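Local atomic coordinates of uncharacterized HTH-type transcriptional regulator HI_0893 (Haemophilus influenzae, PDB entry 3QKX), a protein that probably acts as a TetR-family transcriptional regulator that binds DNA at cis-regulatory sites through its helix-turn-helix motif. Residues Ala141-Ser144 against Glu145-Phe149. Numbering follows the deposited sequence.
Sequences AELS and EDILF
L143 and L148 illustrate how the loop before a helix can be packed against the first turn it leads into. The inverse gamma turn centred on E142 brings the side chains of A141 and L143, one from either end of the bend, toward the start of the helix. CD2 of L148 faces the shallow notch between CB of L143 (4.0 Å) and CB of A141 (4.2 Å), while CD1 rests against the carbonyl O of L143. With CG anti to the carbonyl carbon (chi1 -68°), the branch swings from its own helical turn toward the loop. I147 supplies the neighbouring bump. Its CG2 meets CB and CD1 of L143, each at 4.1 Å, and the two side chains cross at about a right angle, a branch of one laid over the flank of the other.

S144, at the N-cap position, makes the polar part of the join. Its OG gives a hydrogen bond to OD1 of D146 at 2.7 Å, arriving on the syn side but 33° out of the carboxylate plane. OD1 also takes a weak bond from N of I147, tying the serine hydroxyl to a backbone N-H of the first turn. CD1 of I147 closes on the hydroxyl, 3.6 Å from S144 OG. On the backbone, L148 N donates to S144 O in a nearly straight bond (N-H...O 172°), the opening bond of the helix.

Helix 126-137 backs this start of helix 145-151 in the C-terminal domain, its W127, C131 and Q135 packing on L148. In the second subunit, L159 on helix 154-165 touches I147 and K164 of the same helix forms a salt bridge with D146, while R181 on helix 172-184 packs on A141 and L143, placing this first turn at the subunit interface.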
# COMPACT_ATOMS: atom_id res chain seq x y z
N ALA A 141 16.37 -11.02 -11.97
CA ALA A 141 15.39 -12.01 -12.46
C ALA A 141 14.71 -11.55 -13.74
O ALA A 141 14.50 -10.36 -13.93
CB ALA A 141 14.35 -12.27 -11.40
N GLU A 142 14.37 -12.49 -14.62
CA GLU A 142 13.59 -12.18 -15.83
C GLU A 142 12.07 -12.15 -15.51
O GLU A 142 11.31 -13.05 -15.87
CB GLU A 142 13.95 -13.12 -17.01
CG GLU A 142 15.22 -12.63 -17.86
CD GLU A 142 15.49 -13.48 -19.12
N LEU A 143 11.68 -11.11 -14.79
CA LEU A 143 10.30 -10.82 -14.41
C LEU A 143 10.03 -9.40 -14.86
O LEU A 143 10.96 -8.59 -14.94
CB LEU A 143 10.15 -10.92 -12.89
CG LEU A 143 10.32 -12.32 -12.31
CD1 LEU A 143 10.55 -12.28 -10.82
CD2 LEU A 143 9.10 -13.18 -12.67
N SER A 144 8.77 -9.08 -15.12
CA SER A 144 8.44 -7.75 -15.63
C SER A 144 8.82 -6.66 -14.63
O SER A 144 9.06 -6.94 -13.47
CB SER A 144 6.95 -7.65 -15.99
OG SER A 144 6.17 -7.60 -14.83
N GLU A 145 8.90 -5.43 -15.08
CA GLU A 145 9.46 -4.35 -14.23
C GLU A 145 8.59 -4.06 -13.02
O GLU A 145 9.12 -3.77 -11.96
CB GLU A 145 9.68 -3.06 -15.03
CG GLU A 145 10.73 -3.18 -16.16
CD GLU A 145 10.15 -3.61 -17.52
OE1 GLU A 145 9.01 -4.14 -17.56
OE2 GLU A 145 10.84 -3.41 -18.55
N ASP A 146 7.27 -4.18 -13.15
CA ASP A 146 6.39 -3.93 -12.00
C ASP A 146 6.50 -5.00 -10.93
O ASP A 146 6.56 -4.67 -9.76
CB ASP A 146 4.91 -3.66 -12.37
CG ASP A 146 4.30 -4.72 -13.25
OD1 ASP A 146 4.81 -5.85 -13.29
OD2 ASP A 146 3.28 -4.41 -13.92
N ILE A 147 6.61 -6.27 -11.34
CA ILE A 147 6.82 -7.37 -10.40
C ILE A 147 8.12 -7.17 -9.65
O ILE A 147 8.16 -7.25 -8.42
CB ILE A 147 6.82 -8.75 -11.10
CG1 ILE A 147 5.41 -9.14 -11.52
CG2 ILE A 147 7.34 -9.79 -10.19
CD1 ILE A 147 5.36 -10.28 -12.51
N LEU A 148 9.18 -6.85 -10.38
CA LEU A 148 10.46 -6.60 -9.75
C LEU A 148 10.35 -5.47 -8.72
O LEU A 148 10.84 -5.59 -7.59
CB LEU A 148 11.51 -6.25 -10.80
CG LEU A 148 11.94 -7.37 -11.74
CD1 LEU A 148 12.85 -6.78 -12.81
CD2 LEU A 148 12.65 -8.48 -10.97
N PHE A 149 9.68 -4.38 -9.09
CA PHE A 149 9.45 -3.29 -8.15
C PHE A 149 8.71 -3.77 -6.91
O PHE A 149 9.15 -3.49 -5.81
CB PHE A 149 8.66 -2.18 -8.80
CG PHE A 149 8.39 -1.01 -7.88
CD1 PHE A 149 9.33 -0.01 -7.73
CD2 PHE A 149 7.19 -0.90 -7.20
CE1 PHE A 149 9.08 1.07 -6.88
CE2 PHE A 149 6.94 0.20 -6.37
CZ PHE A 149 7.89 1.18 -6.22